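Local atomic coordinates of aminotransferase TlmJ (Streptoalloteichus hindustanus, PDB entry 5UID), a protein that probably acts as a pyridoxal 5'-phosphate-dependent transaminase of the DegT/DnrJ/EryC1 family, moving amino groups between substrates in natural product biosynthesis. Residues L48-A52 against E53-S57; T326-R329 against Y330-H334; V257-R260 against R261-E264. All coordinates share one frame; numbering follows the deposited sequence.

Interaction 1 of 3, residues L48-A52 against E53-S57; sequences LGVGA and EQVVS
Glu53 follows Ala52 in a short 3-10 turn that carries the chain from the end of helix 35-48 into strand 55-58. The carboxylate end of its extended side chain leads away from residues 48-52, and its backbone O accepts from Arg209 NH2. Gln54 makes two of the three hydrogen bonds across the contact, one through its backbone and one through its side chain. Its backbone N closes the turn on Gly51 O at 3.2 Å, reaching that oxygen from above the carbonyl plane. The side chain then doubles back: CG sits beside the backbone N, opposite the carbonyl carbon (chi1 -57°), and the extended chain brings the amide to the Val50-Gly51 peptide. There Gln54 OE1 accepts the Gly51 N-H at 3.1 Å, in the carbonyl plane and on a lone pair, with an angle of 158° at the hydrogen. OE1 also lies 3.4 Å from Val50 CB, at the branch point of that side chain. The other end of the amide is occupied too, NE2 bonding to Phe199 O. Val55 comes next, its N meeting Ala52 O at 3.3 Å, again from above the carbonyl plane. Its CG2 passes 3.5 Å from Gly51 O and touches Val50 CG2 at 3.8 Å, the two valines crossing at about a right angle. Val56 turns to the other side, onto Ala205 and Arg209 of helix 202-212, and the Ser57 N-H is received by Glu41. Upstream, Gly49, with positive phi, is the C-prime residue of the Schellman motif that ends helix 35-48. Gly51 is thus gripped through both its N-H and its carbonyl by one residue, Gln54, whose amide, held at OE1 and NE2, is fixed in rotation and ties the helix-to-strand connection to strand 195-199.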
# COMPACT_ATOMS: atom_id res chain seq x y z
N LEU A 48 12.46 -18.07 -7.62
CA LEU A 48 12.26 -17.82 -9.04
C LEU A 48 13.45 -18.26 -9.88
O LEU A 48 13.31 -18.37 -11.11
CB LEU A 48 12.01 -16.33 -9.28
CG LEU A 48 10.75 -15.75 -8.65
CD1 LEU A 48 10.65 -14.26 -8.95
CD2 LEU A 48 9.52 -16.49 -9.16
N GLY A 49 14.60 -18.51 -9.27
CA GLY A 49 15.79 -18.82 -10.03
C GLY A 49 16.43 -17.62 -10.69
O GLY A 49 17.01 -17.76 -11.77
N VAL A 50 16.33 -16.44 -10.08
CA VAL A 50 16.90 -15.22 -10.62
C VAL A 50 17.79 -14.58 -9.56
O VAL A 50 17.88 -15.05 -8.43
CB VAL A 50 15.81 -14.22 -11.09
CG1 VAL A 50 14.97 -14.83 -12.20
CG2 VAL A 50 14.94 -13.80 -9.91
N GLY A 51 18.45 -13.50 -9.95
CA GLY A 51 19.30 -12.78 -9.02
C GLY A 51 18.50 -11.89 -8.09
O GLY A 51 17.42 -11.40 -8.42
N ALA A 52 19.05 -11.69 -6.89
CA ALA A 52 18.38 -10.84 -5.91
C ALA A 52 18.27 -9.40 -6.40
O ALA A 52 17.34 -8.68 -6.03
CB ALA A 52 19.13 -10.89 -4.57
N GLU A 53 19.21 -8.96 -7.25
CA GLU A 53 19.20 -7.60 -7.75
C GLU A 53 18.01 -7.31 -8.66
O GLU A 53 17.64 -6.14 -8.82
CB GLU A 53 20.49 -7.31 -8.51
CG GLU A 53 20.74 -8.28 -9.66
CD GLU A 53 21.93 -7.89 -10.51
OE1 GLU A 53 22.56 -6.86 -10.21
OE2 GLU A 53 22.24 -8.63 -11.47
N GLN A 54 17.41 -8.34 -9.25
CA GLN A 54 16.30 -8.16 -10.18
C GLN A 54 14.96 -8.00 -9.49
O GLN A 54 13.97 -7.66 -10.15
CB GLN A 54 16.23 -9.35 -11.14
CG GLN A 54 17.49 -9.60 -11.94
CD GLN A 54 17.35 -10.79 -12.85
OE1 GLN A 54 17.77 -11.90 -12.51
NE2 GLN A 54 16.75 -10.58 -14.02
N VAL A 55 14.89 -8.25 -8.19
CA VAL A 55 13.63 -8.40 -7.48
C VAL A 55 13.44 -7.22 -6.53
O VAL A 55 14.38 -6.80 -5.85
CB VAL A 55 13.60 -9.74 -6.73
CG1 VAL A 55 12.23 -10.02 -6.22
CG2 VAL A 55 14.04 -10.86 -7.65
N VAL A 56 12.23 -6.67 -6.51
CA VAL A 56 11.90 -5.49 -5.71
C VAL A 56 10.58 -5.73 -5.00
O VAL A 56 9.55 -5.97 -5.64
CB VAL A 56 11.82 -4.22 -6.57
CG1 VAL A 56 11.50 -3.01 -5.70
CG2 VAL A 56 13.11 -4.00 -7.36
N SER A 57 10.60 -5.65 -3.67
CA SER A 57 9.39 -5.78 -2.87
C SER A 57 8.55 -4.52 -2.99
O SER A 57 9.08 -3.40 -2.99
CB SER A 57 9.74 -6.05 -1.41
OG SER A 57 8.58 -6.13 -0.60

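Interaction 2 of 3, residues T326-R329 against Y330-H334; sequences TTFR and YAPLH. With SO4 (sulfate ion), chain E.
Arg329 and Tyr330 are joined by a cis peptide bond, in a loop that lines the cofactor site of this fold-type I pyridoxal-phosphate enzyme. Thr326, at the start of the loop segment, packs against helix 309-321 and strand 355-358. Thr327 OG1, opposite its own backbone N (chi1 -173°), donates to O1 of a sulfate, probably from the crystallisation liquor, at 2.9 Å. Phe328 lays its ring against the backbone of Tyr330: Tyr330 N lies over one face, offset toward the rim, Tyr330 O is 3.3 Å from Phe328 CE2, and Pro332 CD stands at the ring edge. A water bridges the two segments, donating to Phe328 O and accepting from Ala331 N. Arg329 folds at chi2 (-73°), which swings its guanidinium back beside Thr327. NH2 gives one bond to Phe328 O, lying almost in the guanidinium plane, and another to sulfate O2 at 2.8 Å; NH1 meets sulfate O3 at 2.9 Å and an angle of 168°. The sulfate therefore sits at the guanidinium edge, and Tyr325 OH binds it as well. Tyr330 OH reaches the cofactor oxygen O3 of the modified lysine at position 187. Owing to the cis bond, Arg329 CB stands directly over the Tyr330 ring face, a CH-pi contact of 3.8 Å to the centroid.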
# COMPACT_ATOMS: atom_id res chain seq x y z
N THR A 326 -19.04 -20.25 -4.22
CA THR A 326 -18.44 -20.29 -5.55
C THR A 326 -18.41 -18.87 -6.10
O THR A 326 -19.12 -17.99 -5.60
CB THR A 326 -19.19 -21.20 -6.54
OG1 THR A 326 -20.56 -20.79 -6.63
CG2 THR A 326 -19.11 -22.66 -6.13
N THR A 327 -17.60 -18.66 -7.13
CA THR A 327 -17.50 -17.35 -7.76
C THR A 327 -16.91 -17.53 -9.15
O THR A 327 -16.60 -18.65 -9.57
CB THR A 327 -16.65 -16.38 -6.93
OG1 THR A 327 -16.71 -15.07 -7.51
CG2 THR A 327 -15.20 -16.84 -6.89
N PHE A 328 -16.77 -16.42 -9.87
CA PHE A 328 -16.11 -16.42 -11.17
C PHE A 328 -15.02 -15.36 -11.19
O PHE A 328 -15.24 -14.22 -10.77
CB PHE A 328 -17.09 -16.16 -12.31
CG PHE A 328 -16.42 -15.94 -13.64
CD1 PHE A 328 -15.90 -17.01 -14.35
CD2 PHE A 328 -16.28 -14.66 -14.16
CE1 PHE A 328 -15.27 -16.81 -15.57
CE2 PHE A 328 -15.65 -14.46 -15.38
CZ PHE A 328 -15.15 -15.53 -16.08
N ARG A 329 -13.84 -15.74 -11.67
CA ARG A 329 -12.75 -14.84 -11.99
C ARG A 329 -12.26 -15.18 -13.39
O ARG A 329 -12.24 -16.36 -13.77
CB ARG A 329 -11.59 -14.97 -10.99
CG ARG A 329 -11.95 -14.69 -9.54
CD ARG A 329 -12.16 -13.20 -9.30
NE ARG A 329 -12.28 -12.91 -7.88
CZ ARG A 329 -13.42 -12.95 -7.20
NH1 ARG A 329 -13.44 -12.67 -5.91
NH2 ARG A 329 -14.55 -13.29 -7.82
N TYR A 330 -11.89 -14.17 -14.17
CA TYR A 330 -12.05 -12.76 -13.82
C TYR A 330 -13.09 -12.16 -14.74
O TYR A 330 -13.11 -12.48 -15.93
CB TYR A 330 -10.71 -12.01 -13.95
CG TYR A 330 -9.62 -12.54 -13.05
CD1 TYR A 330 -8.84 -13.62 -13.44
CD2 TYR A 330 -9.38 -11.98 -11.80
CE1 TYR A 330 -7.84 -14.12 -12.62
CE2 TYR A 330 -8.39 -12.47 -10.97
CZ TYR A 330 -7.62 -13.54 -11.39
OH TYR A 330 -6.64 -14.03 -10.56
N ALA A 331 -13.95 -11.31 -14.20
CA ALA A 331 -15.02 -10.71 -14.99
C ALA A 331 -14.45 -10.10 -16.26
O ALA A 331 -13.40 -9.44 -16.21
CB ALA A 331 -15.76 -9.66 -14.17
N PRO A 332 -15.08 -10.31 -17.41
CA PRO A 332 -14.50 -9.82 -18.67
C PRO A 332 -14.47 -8.31 -18.72
O PRO A 332 -15.51 -7.64 -18.72
CB PRO A 332 -15.44 -10.41 -19.74
CG PRO A 332 -16.73 -10.63 -19.02
CD PRO A 332 -16.37 -10.98 -17.61
N LEU A 333 -13.25 -7.76 -18.75
CA LEU A 333 -13.08 -6.31 -18.70
C LEU A 333 -13.51 -5.62 -19.99
O LEU A 333 -13.83 -4.43 -19.96
CB LEU A 333 -11.63 -5.97 -18.37
CG LEU A 333 -11.16 -6.39 -16.98
CD1 LEU A 333 -9.68 -6.07 -16.80
CD2 LEU A 333 -12.01 -5.71 -15.92
N HIS A 334 -13.54 -6.34 -21.11
CA HIS A 334 -13.97 -5.72 -22.35
C HIS A 334 -15.46 -5.40 -22.36
O HIS A 334 -15.93 -4.74 -23.29
CB HIS A 334 -13.62 -6.61 -23.55
CG HIS A 334 -14.60 -7.71 -23.80
ND1 HIS A 334 -14.64 -8.86 -23.04
CD2 HIS A 334 -15.58 -7.84 -24.73
CE1 HIS A 334 -15.59 -9.66 -23.49
NE2 HIS A 334 -16.18 -9.06 -24.52
S SO4 E . -16.97 -12.47 -5.02
O1 SO4 E . -17.56 -13.81 -5.08
O2 SO4 E . -16.61 -12.04 -6.37
O3 SO4 E . -15.78 -12.50 -4.18
O4 SO4 E . -17.95 -11.54 -4.46
O HOH W 1 -14.32 -11.25 -11.25

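Interaction 3 of 3, residues V257-R260 against R261-E264; sequences VQLR and RLPE
Leu259 and Leu262 meet on one side of helix 249-280, CD1 of the first 4.0 Å from CD2 of the second, the side chains lying at a slant to each other. Both have CG opposite the backbone N (chi1 -177° in Leu259 and 178° in Leu262), a shared torsion that lets the ends of the two side chains meet. A looser apolar approach brings Arg261 CD to 4.3 Å from Val257 CG1. Among backbone bonds, Arg261 N reaches Val257 O at 3.2 Å, the regular helical link, and the stem of Arg261 lies alongside that carbonyl, CG 3.4 Å from Val257 O. Leu262 N makes a weak bond to Leu259 O. A proline kink follows within the helix: the N atoms of Pro263 and Glu264 lack a bond to the preceding turn, and Pro263 CD instead rests 3.6 Å from both Leu259 O and Arg260 O. The polar ends of Gln258 and Arg261 approach with NE2 and NH1 4.2 Å apart, their flat groups nearly perpendicular at 79°. Both share Glu18 OE2, Gln258 NE2 by a hydrogen bond and Arg261 NH1 by a salt bridge; NE2 also bonds Thr13 O, and Gln258 OE1 accepts from Val190 N. One carboxylate oxygen thus receives two donors about a turn apart. Helix 16-28 covers the Val257 side through Ala17, Glu18 and Ala21, and helix 35-48 meets the two leucines through His47.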
# COMPACT_ATOMS: atom_id res chain seq x y z
N VAL A 257 8.33 -17.20 5.88
CA VAL A 257 7.72 -18.40 6.45
C VAL A 257 6.76 -19.04 5.45
O VAL A 257 6.79 -20.25 5.23
CB VAL A 257 7.00 -18.06 7.78
CG1 VAL A 257 6.28 -19.28 8.31
CG2 VAL A 257 8.00 -17.53 8.80
N GLN A 258 5.92 -18.22 4.81
CA GLN A 258 4.98 -18.75 3.83
C GLN A 258 5.71 -19.36 2.64
O GLN A 258 5.25 -20.36 2.07
CB GLN A 258 4.03 -17.65 3.36
CG GLN A 258 3.02 -17.21 4.41
CD GLN A 258 1.76 -18.04 4.40
OE1 GLN A 258 1.04 -18.09 3.40
NE2 GLN A 258 1.47 -18.71 5.52
N LEU A 259 6.83 -18.77 2.24
CA LEU A 259 7.59 -19.30 1.11
C LEU A 259 8.13 -20.70 1.41
O LEU A 259 8.09 -21.58 0.55
CB LEU A 259 8.73 -18.35 0.75
CG LEU A 259 9.57 -18.73 -0.47
CD1 LEU A 259 8.68 -18.98 -1.68
CD2 LEU A 259 10.59 -17.64 -0.77
N ARG A 260 8.62 -20.92 2.64
CA ARG A 260 9.09 -22.25 3.00
C ARG A 260 7.96 -23.27 3.03
O ARG A 260 8.19 -24.46 2.77
CB ARG A 260 9.80 -22.21 4.36
CG ARG A 260 11.19 -21.61 4.32
CD ARG A 260 11.88 -21.73 5.67
NE ARG A 260 11.33 -20.81 6.66
CZ ARG A 260 11.82 -19.59 6.90
NH1 ARG A 260 12.86 -19.15 6.21
NH2 ARG A 260 11.26 -18.82 7.82
N ARG A 261 6.74 -22.82 3.34
CA ARG A 261 5.57 -23.69 3.35
C ARG A 261 4.90 -23.81 1.99
O ARG A 261 4.03 -24.67 1.83
CB ARG A 261 4.55 -23.18 4.37
CG ARG A 261 5.06 -23.11 5.81
CD ARG A 261 3.98 -22.60 6.75
NE ARG A 261 2.86 -23.52 6.84
CZ ARG A 261 1.70 -23.25 7.45
NH1 ARG A 261 1.52 -22.06 8.02
NH2 ARG A 261 0.73 -24.15 7.47
N LEU A 262 5.29 -22.98 1.03
CA LEU A 262 4.62 -22.96 -0.27
C LEU A 262 4.59 -24.32 -0.96
O LEU A 262 3.52 -24.71 -1.46
CB LEU A 262 5.26 -21.90 -1.17
CG LEU A 262 4.71 -21.77 -2.59
CD1 LEU A 262 3.22 -21.44 -2.56
CD2 LEU A 262 5.48 -20.72 -3.39
N PRO A 263 5.69 -25.09 -1.04
CA PRO A 263 5.59 -26.41 -1.68
C PRO A 263 4.54 -27.30 -1.04
O PRO A 263 3.82 -28.01 -1.76
CB PRO A 263 7.00 -26.99 -1.50
CG PRO A 263 7.88 -25.80 -1.42
CD PRO A 263 7.08 -24.77 -0.67
N GLU A 264 4.41 -27.27 0.28
CA GLU A 264 3.39 -28.08 0.94
C GLU A 264 1.99 -27.58 0.62
O GLU A 264 1.06 -28.38 0.48
CB GLU A 264 3.63 -28.10 2.45
CG GLU A 264 2.87 -29.19 3.20
CD GLU A 264 1.47 -28.77 3.60
OE1 GLU A 264 1.25 -27.55 3.80
OE2 GLU A 264 0.59 -29.65 3.72

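In the fold
All three contacts are local, but they differ in setting. Interaction 2 is buried, beside the cofactor and against the second subunit; interaction 1 lies at the surface, and interaction 3 is partly buried, neither touching the other subunit. Helix 35-48 links interactions 1 and 3: it runs into 48-52, and its flank receives the leucines of 257-264, though the two contacts stay about 7 Å apart at their nearest atoms. Interaction 2 lies across the chain's centre from both. Their chemistry follows: an amide that closes a turn in interaction 1, aromatic packing and anion binding in interaction 2, and helical leucines with a shared carboxylate in interaction 3.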